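Local coordinates for peptidase M16 domain protein (Alicyclobacillus acidocaldarius subsp. acidocaldarius DSM 446, PDB 4XEA), which is a putative metallopeptidase of the M16 (insulinase-like) family that probably cleaves peptide bonds at a metal centre, at residues His29-Met34 with Leu196-Gly201; Glu54-Ile59 with Lys178-Leu183; Arg342-Glu347 with Arg401-Phe406. One frame throughout, in Å; residues are numbered along the deposited sequence.

Interaction 1 of 3, residues His29-Met34 with Leu196-Gly201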
ATOM      1  N   HIS A  29      19.522  -0.937   2.764  1.00 65.42           N
ATOM      2  CA  HIS A  29      19.899  -0.732   1.366  1.00 65.91           C
ATOM      3  C   HIS A  29      19.302   0.547   0.811  1.00 64.44           C
ATOM      4  O   HIS A  29      19.922   1.216  -0.013  1.00 64.86           O
ATOM      5  CB  HIS A  29      19.424  -1.911   0.501  1.00 67.89           C
ATOM      6  CG  HIS A  29      20.017  -3.240   0.874  1.00 69.05           C
ATOM      7  ND1 HIS A  29      21.311  -3.604   0.557  1.00 73.40           N
ATOM      8  CD2 HIS A  29      19.481  -4.298   1.528  1.00 69.67           C
ATOM      9  CE1 HIS A  29      21.541  -4.835   0.983  1.00 75.22           C
ATOM     10  NE2 HIS A  29      20.443  -5.285   1.570  1.00 74.84           N
ATOM     11  N   GLN A  30      18.093   0.906   1.271  1.00 62.38           N
ATOM     12  CA  GLN A  30      17.383   2.063   0.748  1.00 60.01           C
ATOM     13  C   GLN A  30      17.738   3.347   1.471  1.00 58.43           C
ATOM     14  O   GLN A  30      17.865   3.362   2.696  1.00 58.18           O
ATOM     15  CB  GLN A  30      15.877   1.849   0.858  1.00 58.77           C
ATOM     16  CG  GLN A  30      15.038   2.946   0.184  1.00 57.23           C
ATOM     17  CD  GLN A  30      13.643   3.053   0.767  1.00 54.80           C
ATOM     18  OE1 GLN A  30      13.471   3.348   1.933  1.00 53.27           O
ATOM     19  NE2 GLN A  30      12.653   2.812  -0.053  1.00 55.93           N
ATOM     20  N   THR A  31      17.903   4.418   0.700  1.00 57.63           N
ATOM     21  CA  THR A  31      17.894   5.800   1.216  1.00 55.79           C
ATOM     22  C   THR A  31      16.639   6.460   0.639  1.00 54.12           C
ATOM     23  O   THR A  31      16.308   6.241  -0.531  1.00 53.98           O
ATOM     24  CB  THR A  31      19.179   6.567   0.820  1.00 57.92           C
ATOM     25  OG1 THR A  31      20.295   5.943   1.440  1.00 58.10           O
ATOM     26  CG2 THR A  31      19.147   8.089   1.277  1.00 54.29           C
ATOM     27  N   TYR A  32      15.910   7.203   1.484  1.00 52.02           N
ATOM     28  CA  TYR A  32      14.695   7.884   1.085  1.00 49.78           C
ATOM     29  C   TYR A  32      14.910   9.343   1.473  1.00 48.54           C
ATOM     30  O   TYR A  32      15.328   9.658   2.605  1.00 48.87           O
ATOM     31  CB  TYR A  32      13.484   7.245   1.788  1.00 49.00           C
ATOM     32  CG  TYR A  32      12.085   7.754   1.385  1.00 47.86           C
ATOM     33  CD1 TYR A  32      11.620   9.015   1.802  1.00 47.81           C
ATOM     34  CD2 TYR A  32      11.213   6.967   0.639  1.00 50.17           C
ATOM     35  CE1 TYR A  32      10.336   9.478   1.449  1.00 47.36           C
ATOM     36  CE2 TYR A  32       9.912   7.429   0.288  1.00 49.01           C
ATOM     37  CZ  TYR A  32       9.495   8.680   0.706  1.00 50.32           C
ATOM     38  OH  TYR A  32       8.243   9.162   0.364  1.00 52.72           O
ATOM     39  N   ALA A  33      14.699  10.233   0.513  1.00 47.94           N
ATOM     40  CA  ALA A  33      15.032  11.647   0.688  1.00 47.64           C
ATOM     41  C   ALA A  33      13.833  12.500   0.248  1.00 46.87           C
ATOM     42  O   ALA A  33      13.232  12.222  -0.792  1.00 46.95           O
ATOM     43  CB  ALA A  33      16.254  11.965  -0.172  1.00 49.84           C
HETATM   44  N   MSE A  34      13.521  13.566   0.995  1.00 45.84           N
HETATM   45  CA  MSE A  34      12.419  14.440   0.616  1.00 44.49           C
HETATM   46  C   MSE A  34      12.818  15.908   0.833  1.00 43.51           C
HETATM   47  O   MSE A  34      13.362  16.251   1.895  1.00 43.11           O
HETATM   48  CB  MSE A  34      11.166  14.099   1.437  1.00 43.54           C
HETATM   49  CG  MSE A  34       9.938  15.054   1.219  1.00 44.21           C
HETATM   50 SE   MSE A  34       8.273  14.495   2.094  0.84 47.59          SE
HETATM   51  CE  MSE A  34       7.753  12.967   0.985  1.00 43.65           C
ATOM     52  N   LEU A 196      14.791  19.681   4.058  1.00 43.73           N
ATOM     53  CA  LEU A 196      15.379  18.500   3.422  1.00 44.27           C
ATOM     54  C   LEU A 196      15.602  17.439   4.494  1.00 44.83           C
ATOM     55  O   LEU A 196      16.307  17.688   5.486  1.00 45.49           O
ATOM     56  CB  LEU A 196      16.724  18.849   2.764  1.00 47.45           C
ATOM     57  CG  LEU A 196      17.479  17.724   2.042  1.00 48.95           C
ATOM     58  CD1 LEU A 196      16.622  17.153   0.869  1.00 46.77           C
ATOM     59  CD2 LEU A 196      18.833  18.232   1.549  1.00 50.78           C
ATOM     60  N   VAL A 197      15.005  16.257   4.289  1.00 45.09           N
ATOM     61  CA  VAL A 197      15.038  15.173   5.287  1.00 45.00           C
ATOM     62  C   VAL A 197      15.390  13.878   4.554  1.00 45.84           C
ATOM     63  O   VAL A 197      14.842  13.596   3.498  1.00 44.41           O
ATOM     64  CB  VAL A 197      13.719  15.057   6.058  1.00 43.22           C
ATOM     65  CG1 VAL A 197      13.792  14.008   7.126  1.00 43.09           C
ATOM     66  CG2 VAL A 197      13.351  16.443   6.724  1.00 41.70           C
ATOM     67  N   ILE A 198      16.346  13.138   5.109  1.00 47.63           N
ATOM     68  CA  ILE A 198      16.882  11.931   4.459  1.00 48.97           C
ATOM     69  C   ILE A 198      17.046  10.852   5.508  1.00 50.02           C
ATOM     70  O   ILE A 198      17.621  11.106   6.570  1.00 50.91           O
ATOM     71  CB  ILE A 198      18.241  12.194   3.821  1.00 50.71           C
ATOM     72  CG1 ILE A 198      18.205  13.467   2.988  1.00 50.59           C
ATOM     73  CG2 ILE A 198      18.696  10.991   2.915  1.00 52.02           C
ATOM     74  CD1 ILE A 198      19.538  13.796   2.334  1.00 51.14           C
ATOM     75  N   ALA A 199      16.546   9.653   5.214  1.00 50.89           N
ATOM     76  CA  ALA A 199      16.730   8.496   6.093  1.00 51.06           C
ATOM     77  C   ALA A 199      17.136   7.263   5.289  1.00 52.38           C
ATOM     78  O   ALA A 199      16.686   7.049   4.152  1.00 51.10           O
ATOM     79  CB  ALA A 199      15.492   8.205   6.923  1.00 49.79           C
ATOM     80  N   GLY A 200      18.028   6.479   5.887  1.00 53.05           N
ATOM     81  CA  GLY A 200      18.393   5.186   5.325  1.00 54.98           C
ATOM     82  C   GLY A 200      19.885   4.923   5.258  1.00 57.23           C
ATOM     83  O   GLY A 200      20.673   5.484   6.046  1.00 57.43           O
ATOM     84  N   GLY A 201      20.268   4.063   4.313  1.00 58.96           N
ATOM     85  CA  GLY A 201      21.654   3.549   4.204  1.00 61.72           C
ATOM     86  C   GLY A 201      22.633   4.464   3.490  1.00 63.25           C
ATOM     87  O   GLY A 201      23.083   4.156   2.409  1.00 65.64           O
TER
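Thr31 and Ile198 meet methyl to methyl: Thr31 CG2 lies 3.4 Å from Ile198 CG2, tighter than an ordinary van der Waals contact, with the two side chains set at a slant to each other. Thr31 carries this methyl anti to its own nitrogen (OG1 chi1 -64°), which leaves the hydroxyl over the Gly201 end. Ala33, directly paired with Ile198, rests its CB 4.0 Å from Ile198 CG1, while Ile198 CG2 turns to Thr31. Helix 105-116 packs on this face, touching Thr31, Leu196 and Ile198. Tyr32, Met34, Val197 and Ala199 point to the other face, where Tyr32, Met34 and Val197 meet helix 367-379.

Between the faces, strands 31-34 and 196-200 run antiparallel as neighbours inside the six-stranded mixed sheet. Tyr32 pairs with Ala199 and Met34 with Val197, each through two hydrogen bonds; Tyr32 N to Ala199 O is 2.8 Å. At the end of the pairing Gly201 N reaches Gln30 O at 3.0 Å from above the carbonyl plane. Gly200 faces Gln30 O so closely that a beta carbon would collide with it. Backbone polarity is thus spent on strand pairing, while the side chains offer the covering helices largely apolar surfaces.

Interaction 2 of 3, residues Glu54-Ile59 with Lys178-Leu183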
ATOM      1  N   GLU A  54      -3.520  37.877  -4.613  1.00 51.52           N
ATOM      2  CA  GLU A  54      -4.541  36.862  -4.630  1.00 51.45           C
ATOM      3  C   GLU A  54      -4.454  36.095  -5.953  1.00 51.52           C
ATOM      4  O   GLU A  54      -4.641  36.655  -7.027  1.00 51.85           O
ATOM      5  CB  GLU A  54      -5.914  37.486  -4.476  1.00 53.66           C
ATOM      6  CG  GLU A  54      -6.994  36.425  -4.348  1.00 58.86           C
ATOM      7  CD  GLU A  54      -7.997  36.736  -3.252  1.00 66.44           C
ATOM      8  OE1 GLU A  54      -9.198  36.469  -3.475  1.00 70.60           O
ATOM      9  OE2 GLU A  54      -7.581  37.248  -2.177  1.00 72.49           O
HETATM   10  N   MSE A  55      -4.136  34.812  -5.849  1.00 49.00           N
HETATM   11  CA  MSE A  55      -3.825  34.018  -7.009  1.00 49.19           C
HETATM   12  C   MSE A  55      -5.025  33.223  -7.429  1.00 49.85           C
HETATM   13  O   MSE A  55      -5.891  32.929  -6.608  1.00 49.36           O
HETATM   14  CB  MSE A  55      -2.723  33.023  -6.685  1.00 47.54           C
HETATM   15  CG  MSE A  55      -1.399  33.623  -6.331  1.00 48.43           C
HETATM   16 SE   MSE A  55      -0.510  34.486  -7.828  0.75 55.40          SE
HETATM   17  CE  MSE A  55      -1.063  36.302  -7.581  1.00 53.19           C
ATOM     18  N   PRO A  56      -5.040  32.792  -8.703  1.00 51.54           N
ATOM     19  CA  PRO A  56      -5.963  31.749  -9.092  1.00 50.88           C
ATOM     20  C   PRO A  56      -5.589  30.462  -8.414  1.00 48.54           C
ATOM     21  O   PRO A  56      -4.398  30.210  -8.169  1.00 47.67           O
ATOM     22  CB  PRO A  56      -5.724  31.599 -10.611  1.00 53.13           C
ATOM     23  CG  PRO A  56      -4.974  32.809 -11.014  1.00 55.73           C
ATOM     24  CD  PRO A  56      -4.178  33.212  -9.823  1.00 53.36           C
ATOM     25  N   ASP A  57      -6.588  29.638  -8.113  1.00 47.65           N
ATOM     26  CA  ASP A  57      -6.323  28.349  -7.528  1.00 46.57           C
ATOM     27  C   ASP A  57      -5.550  27.454  -8.486  1.00 47.35           C
ATOM     28  O   ASP A  57      -5.747  27.512  -9.699  1.00 48.60           O
ATOM     29  CB  ASP A  57      -7.633  27.702  -7.079  1.00 47.04           C
ATOM     30  CG  ASP A  57      -8.181  28.347  -5.804  1.00 46.61           C
ATOM     31  OD1 ASP A  57      -7.374  28.695  -4.908  1.00 49.15           O
ATOM     32  OD2 ASP A  57      -9.404  28.526  -5.707  1.00 51.32           O
ATOM     33  N   GLY A  58      -4.650  26.638  -7.936  1.00 45.87           N
ATOM     34  CA  GLY A  58      -3.953  25.650  -8.746  1.00 46.94           C
ATOM     35  C   GLY A  58      -2.460  25.826  -8.833  1.00 47.28           C
ATOM     36  O   GLY A  58      -1.803  24.993  -9.434  1.00 49.17           O
ATOM     37  N   ILE A  59      -1.890  26.873  -8.227  1.00 46.15           N
ATOM     38  CA  ILE A  59      -0.506  27.213  -8.533  1.00 45.97           C
ATOM     39  C   ILE A  59       0.500  26.281  -7.927  1.00 44.48           C
ATOM     40  O   ILE A  59       1.423  25.890  -8.645  1.00 46.18           O
ATOM     41  CB  ILE A  59      -0.138  28.710  -8.269  1.00 46.97           C
ATOM     42  CG1 ILE A  59      -0.909  29.572  -9.280  1.00 49.43           C
ATOM     43  CG2 ILE A  59       1.381  28.941  -8.490  1.00 44.14           C
ATOM     44  CD1 ILE A  59      -0.633  31.079  -9.184  1.00 49.87           C
ATOM     45  N   LYS A 178       2.346  32.953 -16.548  1.00 62.62           N
ATOM     46  CA  LYS A 178       3.750  32.655 -16.272  1.00 62.73           C
ATOM     47  C   LYS A 178       4.293  33.562 -15.157  1.00 61.51           C
ATOM     48  O   LYS A 178       5.063  33.120 -14.311  1.00 61.01           O
ATOM     49  CB  LYS A 178       4.595  32.805 -17.547  1.00 65.45           C
ATOM     50  CG  LYS A 178       6.069  32.474 -17.347  1.00 65.96           C
ATOM     51  CD  LYS A 178       6.875  32.572 -18.650  1.00 69.34           C
ATOM     52  CE  LYS A 178       7.183  34.012 -19.023  1.00 71.30           C
ATOM     53  NZ  LYS A 178       7.334  34.114 -20.475  1.00 77.18           N
ATOM     54  N   GLU A 179       3.864  34.815 -15.166  1.00 62.56           N
ATOM     55  CA  GLU A 179       4.280  35.829 -14.191  1.00 62.42           C
ATOM     56  C   GLU A 179       3.896  35.427 -12.766  1.00 59.23           C
ATOM     57  O   GLU A 179       4.691  35.500 -11.813  1.00 59.57           O
ATOM     58  CB  GLU A 179       3.571  37.155 -14.549  1.00 64.36           C
ATOM     59  CG  GLU A 179       4.108  37.886 -15.777  1.00 71.10           C
ATOM     60  CD  GLU A 179       3.861  37.190 -17.151  1.00 77.27           C
ATOM     61  OE1 GLU A 179       2.788  36.574 -17.378  1.00 77.79           O
ATOM     62  OE2 GLU A 179       4.761  37.282 -18.024  1.00 82.32           O
ATOM     63  N   GLN A 180       2.657  34.997 -12.619  1.00 57.03           N
ATOM     64  CA  GLN A 180       2.172  34.475 -11.341  1.00 53.30           C
ATOM     65  C   GLN A 180       2.925  33.246 -10.882  1.00 51.28           C
ATOM     66  O   GLN A 180       3.293  33.137  -9.718  1.00 49.09           O
ATOM     67  CB  GLN A 180       0.709  34.135 -11.463  1.00 52.89           C
ATOM     68  CG  GLN A 180      -0.155  35.366 -11.553  1.00 55.42           C
ATOM     69  CD  GLN A 180      -1.585  35.031 -11.912  1.00 56.83           C
ATOM     70  OE1 GLN A 180      -1.862  33.965 -12.463  1.00 55.05           O
ATOM     71  NE2 GLN A 180      -2.495  35.958 -11.637  1.00 55.20           N
ATOM     72  N   LEU A 181       3.151  32.311 -11.795  1.00 51.34           N
ATOM     73  CA  LEU A 181       3.868  31.099 -11.442  1.00 50.35           C
ATOM     74  C   LEU A 181       5.254  31.463 -10.930  1.00 49.95           C
ATOM     75  O   LEU A 181       5.732  30.896  -9.947  1.00 47.66           O
ATOM     76  CB  LEU A 181       3.988  30.157 -12.651  1.00 51.61           C
ATOM     77  CG  LEU A 181       2.766  29.362 -13.087  1.00 51.75           C
ATOM     78  CD1 LEU A 181       2.956  28.744 -14.520  1.00 51.63           C
ATOM     79  CD2 LEU A 181       2.434  28.269 -12.043  1.00 49.07           C
ATOM     80  N   LEU A 182       5.899  32.403 -11.619  1.00 52.07           N
ATOM     81  CA  LEU A 182       7.253  32.810 -11.280  1.00 53.73           C
ATOM     82  C   LEU A 182       7.274  33.543  -9.932  1.00 51.70           C
ATOM     83  O   LEU A 182       8.188  33.339  -9.121  1.00 51.41           O
ATOM     84  CB  LEU A 182       7.871  33.687 -12.385  1.00 56.82           C
ATOM     85  CG  LEU A 182       8.328  32.978 -13.670  1.00 61.08           C
ATOM     86  CD1 LEU A 182       9.113  33.921 -14.559  1.00 62.24           C
ATOM     87  CD2 LEU A 182       9.154  31.740 -13.358  1.00 62.94           C
ATOM     88  N   LEU A 183       6.257  34.351  -9.682  1.00 51.42           N
ATOM     89  CA  LEU A 183       6.146  35.053  -8.400  1.00 50.37           C
ATOM     90  C   LEU A 183       6.033  34.032  -7.271  1.00 48.27           C
ATOM     91  O   LEU A 183       6.773  34.095  -6.290  1.00 47.09           O
ATOM     92  CB  LEU A 183       4.928  35.955  -8.387  1.00 50.57           C
ATOM     93  CG  LEU A 183       4.561  36.436  -6.973  1.00 50.32           C
ATOM     94  CD1 LEU A 183       5.575  37.507  -6.520  1.00 48.87           C
ATOM     95  CD2 LEU A 183       3.161  36.962  -6.973  1.00 52.20           C
TER
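Met55 and Pro56 lie on an irregular loop that faces the first turns of helix 178-188, and the backbones stay well apart: Met55 CA is 7.4 Å from Gln180 CA, and Ile59 CA 6.5 Å from Leu181 CA. No hydrogen bond crosses; the contact is made by side chains. The chain of Gln180 runs out straight beyond CG and passes Met55 in the opposite direction; Met55 is a selenomethionine whose chain bends at chi2 (-69°) and brings SE to 3.8 Å from Gln180 CG. The amide end comes up to the proline ring, with Gln180 OE1 3.6 Å from Pro56 CD; that oxygen takes its hydrogen bond from Thr177 N.

The loop leads from strand 51-54 into helix 59-66, which carries His61 and His65 of the nickel site in the HXXEH motif characteristic of M16 peptidases, with Gly58 at its N-cap. The contact thus falls where that helix starts. The Ile59 side chain crosses that of Gln180 at about a right angle, with CD1 4.0 Å from Gln180 CB, while Ile59 CG2 meets Leu181 CD2 at 3.8 Å. Leu181 continues the apolar surface onto Phe62 and Leu63, and Leu183 CD2 lies 4.3 Å from Met55 CE.

Interaction 3 of 3, residues Arg342-Glu347 with Arg401-Phe406. With ACT (acetate ion), chain E.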
ATOM      1  N   ARG A 342     -22.401   9.946  28.184  1.00 84.04           N
ATOM      2  CA  ARG A 342     -21.867   8.995  29.183  1.00 84.80           C
ATOM      3  C   ARG A 342     -20.356   9.107  29.401  1.00 81.68           C
ATOM      4  O   ARG A 342     -19.825   8.590  30.377  1.00 82.30           O
ATOM      5  CB  ARG A 342     -22.184   7.549  28.766  1.00 85.95           C
ATOM      6  CG  ARG A 342     -23.643   7.284  28.345  1.00 89.95           C
ATOM      7  CD  ARG A 342     -24.519   6.892  29.502  1.00 96.40           C
ATOM      8  NE  ARG A 342     -24.084   5.617  30.057  1.00101.12           N
ATOM      9  CZ  ARG A 342     -24.554   5.071  31.175  1.00106.20           C
ATOM     10  NH1 ARG A 342     -25.501   5.676  31.889  1.00110.32           N
ATOM     11  NH2 ARG A 342     -24.072   3.904  31.583  1.00108.19           N
ATOM     12  N   GLY A 343     -19.663   9.758  28.480  1.00 77.45           N
ATOM     13  CA  GLY A 343     -18.210   9.821  28.523  1.00 75.28           C
ATOM     14  C   GLY A 343     -17.566   8.681  27.744  1.00 73.44           C
ATOM     15  O   GLY A 343     -18.172   7.628  27.528  1.00 73.25           O
ATOM     16  N   ILE A 344     -16.332   8.908  27.310  1.00 70.63           N
ATOM     17  CA  ILE A 344     -15.551   7.870  26.633  1.00 69.59           C
ATOM     18  C   ILE A 344     -15.310   6.683  27.559  1.00 71.02           C
ATOM     19  O   ILE A 344     -14.988   6.863  28.731  1.00 72.70           O
ATOM     20  CB  ILE A 344     -14.190   8.418  26.190  1.00 66.94           C
ATOM     21  CG1 ILE A 344     -14.385   9.465  25.104  1.00 65.71           C
ATOM     22  CG2 ILE A 344     -13.267   7.284  25.702  1.00 66.10           C
ATOM     23  CD1 ILE A 344     -13.103  10.144  24.711  1.00 64.17           C
ATOM     24  N   ASP A 345     -15.473   5.472  27.037  1.00 71.22           N
ATOM     25  CA  ASP A 345     -15.203   4.271  27.822  1.00 73.07           C
ATOM     26  C   ASP A 345     -13.693   4.111  28.000  1.00 71.83           C
ATOM     27  O   ASP A 345     -12.959   4.045  27.017  1.00 68.27           O
ATOM     28  CB  ASP A 345     -15.785   3.027  27.147  1.00 74.13           C
ATOM     29  CG  ASP A 345     -15.408   1.736  27.862  1.00 76.54           C
ATOM     30  OD1 ASP A 345     -16.096   1.340  28.829  1.00 80.65           O
ATOM     31  OD2 ASP A 345     -14.422   1.096  27.449  1.00 77.13           O
ATOM     32  N   GLU A 346     -13.242   4.023  29.253  1.00 73.66           N
ATOM     33  CA  GLU A 346     -11.819   4.014  29.566  1.00 73.50           C
ATOM     34  C   GLU A 346     -11.093   2.804  28.998  1.00 73.32           C
ATOM     35  O   GLU A 346      -9.956   2.931  28.559  1.00 71.52           O
ATOM     36  CB  GLU A 346     -11.591   4.049  31.070  1.00 77.22           C
ATOM     37  CG  GLU A 346     -10.132   4.293  31.430  1.00 78.57           C
ATOM     38  CD  GLU A 346      -9.934   4.587  32.899  1.00 83.00           C
ATOM     39  OE1 GLU A 346      -8.816   4.982  33.277  1.00 84.24           O
ATOM     40  OE2 GLU A 346     -10.896   4.425  33.675  1.00 86.53           O
ATOM     41  N   GLU A 347     -11.728   1.634  29.025  1.00 74.64           N
ATOM     42  CA  GLU A 347     -11.065   0.423  28.549  1.00 75.01           C
ATOM     43  C   GLU A 347     -10.818   0.465  27.039  1.00 71.37           C
ATOM     44  O   GLU A 347      -9.749   0.041  26.589  1.00 70.30           O
ATOM     45  CB  GLU A 347     -11.823  -0.840  28.962  1.00 77.85           C
ATOM     46  CG  GLU A 347     -11.738  -1.099  30.459  1.00 82.87           C
ATOM     47  CD  GLU A 347     -12.325  -2.428  30.882  1.00 87.88           C
ATOM     48  OE1 GLU A 347     -13.266  -2.916  30.227  1.00 91.18           O
ATOM     49  OE2 GLU A 347     -11.842  -2.990  31.876  1.00 91.17           O
ATOM     50  N   ARG A 401      -8.527  14.371  29.001  1.00 55.40           N
ATOM     51  CA  ARG A 401      -8.194  15.041  27.734  1.00 53.38           C
ATOM     52  C   ARG A 401      -8.954  14.422  26.543  1.00 51.43           C
ATOM     53  O   ARG A 401      -9.453  15.147  25.683  1.00 48.77           O
ATOM     54  CB  ARG A 401      -6.675  15.080  27.536  1.00 54.18           C
ATOM     55  CG  ARG A 401      -6.197  15.670  26.231  1.00 53.48           C
ATOM     56  CD  ARG A 401      -6.732  17.093  25.939  1.00 53.03           C
ATOM     57  NE  ARG A 401      -6.282  17.524  24.614  1.00 50.00           N
ATOM     58  CZ  ARG A 401      -6.959  18.343  23.803  1.00 49.08           C
ATOM     59  NH1 ARG A 401      -8.136  18.857  24.158  1.00 49.23           N
ATOM     60  NH2 ARG A 401      -6.462  18.632  22.617  1.00 46.03           N
ATOM     61  N   ALA A 402      -9.103  13.101  26.517  1.00 53.59           N
ATOM     62  CA  ALA A 402      -9.884  12.456  25.435  1.00 52.28           C
ATOM     63  C   ALA A 402     -11.345  12.913  25.488  1.00 51.34           C
ATOM     64  O   ALA A 402     -11.941  13.194  24.436  1.00 48.62           O
ATOM     65  CB  ALA A 402      -9.798  10.936  25.511  1.00 55.13           C
ATOM     66  N   ASN A 403     -11.922  13.009  26.689  1.00 52.95           N
ATOM     67  CA  ASN A 403     -13.287  13.544  26.816  1.00 53.82           C
ATOM     68  C   ASN A 403     -13.378  15.016  26.387  1.00 51.77           C
ATOM     69  O   ASN A 403     -14.302  15.371  25.658  1.00 50.70           O
ATOM     70  CB  ASN A 403     -13.878  13.326  28.221  1.00 57.35           C
ATOM     71  CG  ASN A 403     -14.308  11.857  28.474  1.00 60.72           C
ATOM     72  OD1 ASN A 403     -15.118  11.286  27.737  1.00 60.85           O
ATOM     73  ND2 ASN A 403     -13.761  11.257  29.518  1.00 59.65           N
ATOM     74  N   ALA A 404     -12.427  15.862  26.800  1.00 51.64           N
ATOM     75  CA  ALA A 404     -12.461  17.283  26.416  1.00 50.30           C
ATOM     76  C   ALA A 404     -12.369  17.444  24.901  1.00 47.38           C
ATOM     77  O   ALA A 404     -13.068  18.267  24.301  1.00 47.27           O
ATOM     78  CB  ALA A 404     -11.348  18.078  27.112  1.00 51.19           C
ATOM     79  N   ARG A 405     -11.498  16.669  24.263  1.00 47.01           N
ATOM     80  CA  ARG A 405     -11.338  16.756  22.788  1.00 44.82           C
ATOM     81  C   ARG A 405     -12.651  16.362  22.082  1.00 44.38           C
ATOM     82  O   ARG A 405     -13.088  17.043  21.155  1.00 44.03           O
ATOM     83  CB  ARG A 405     -10.187  15.841  22.338  1.00 45.32           C
ATOM     84  CG  ARG A 405      -9.984  15.718  20.819  1.00 41.60           C
ATOM     85  CD  ARG A 405      -9.053  16.810  20.319  1.00 43.46           C
ATOM     86  NE  ARG A 405      -9.605  18.167  20.143  1.00 40.34           N
ATOM     87  CZ  ARG A 405     -10.006  18.678  18.978  1.00 41.54           C
ATOM     88  NH1 ARG A 405     -10.375  19.943  18.888  1.00 38.88           N
ATOM     89  NH2 ARG A 405     -10.044  17.926  17.884  1.00 40.09           N
ATOM     90  N   PHE A 406     -13.257  15.262  22.528  1.00 45.09           N
ATOM     91  CA  PHE A 406     -14.537  14.790  22.019  1.00 45.60           C
ATOM     92  C   PHE A 406     -15.626  15.885  22.123  1.00 45.75           C
ATOM     93  O   PHE A 406     -16.319  16.200  21.149  1.00 43.56           O
ATOM     94  CB  PHE A 406     -14.966  13.502  22.762  1.00 48.35           C
ATOM     95  CG  PHE A 406     -16.259  12.929  22.256  1.00 50.47           C
ATOM     96  CD1 PHE A 406     -17.475  13.464  22.656  1.00 53.06           C
ATOM     97  CD2 PHE A 406     -16.267  11.894  21.325  1.00 50.65           C
ATOM     98  CE1 PHE A 406     -18.690  12.972  22.132  1.00 53.97           C
ATOM     99  CE2 PHE A 406     -17.457  11.401  20.815  1.00 50.72           C
ATOM    100  CZ  PHE A 406     -18.681  11.940  21.226  1.00 53.15           C
TER
HETATM  101  C   ACT E 504     -16.207   4.559  23.354  1.00 62.62           C
HETATM  102  O   ACT E 504     -17.122   4.018  22.673  1.00 61.78           O
HETATM  103  OXT ACT E 504     -16.516   4.984  24.487  1.00 62.42           O
HETATM  104  CH3 ACT E 504     -14.803   4.719  22.836  1.00 62.72           C
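A side-chain carbonyl takes the backbone N-H of Ile344 across the contact: Asn403 OD1 accepts from Ile344 N at 2.7 Å, the only hydrogen bond between the two segments. It is nearly straight, 175° at the hydrogen, and the donor lies in the carbonyl plane on a lone pair of OD1. Asn403 sets its amide there by turning CG away from its own carbonyl carbon (chi1 -75°), so that the end of the side chain comes closer to the loop than its root suggests.

The same oxygen lies alongside the isoleucine side chain, 3.3 Å from Ile344 CG1, as the two side chains slide past each other in opposite directions. Beyond it Ile344 CD1 reaches the helix backbone, 3.3 Å from Ala402 O, and also touches the methyl of Ala402 and, at 4.3 Å, Phe406 CB. Leu278, Val339, Leu399 and Phe349 also touch Ile344, so the residue plugs a junction of several helices. An alanine in place of Asn403 would remove the acceptor and would probably leave Ile344 N without its mate across the contact, and the loop less firmly fixed against helix 399-409.

On the next residue, Asp345 N donates to OXT of an acetate at 2.8 Å. The acetate probably comes from the crystallisation liquor; its methyl carbon lies 4.1 Å from Ile344 CG2.

Gly343, with positive phi (91°), is where the chain leaves helix 325-342, and Asp345 stands at the N-cap of helix 346-363, its OD2 accepting from Ala348 N. The arrangement is a short helix-to-helix connection, glycine at one end and an aspartate N-cap at the other, packed through its isoleucine against a third helix in the helical layer that accompanies the five-stranded sheet of the C-terminal M16 domain, an alpha/beta half like the N-terminal one.

In the fold
Interaction 2 is the one nearest the metal: the side chain of Leu181 lies about 12 Å from the bound nickel, held by His61, His65 and Glu136, and about 12 Å from the sodium. Helix 178-188 of interaction 2 runs on in the chain to strand 194-200 of interaction 1, and both lie in the N-terminal half, with about 17 Å between their nearest atoms and 31 Å between centres. Interaction 3 follows later in the chain, in the other half; its centre is 39 Å from that of interaction 1 and 45 Å from that of interaction 2, on the opposite side of the chain's centre from the latter. None of the three touches another.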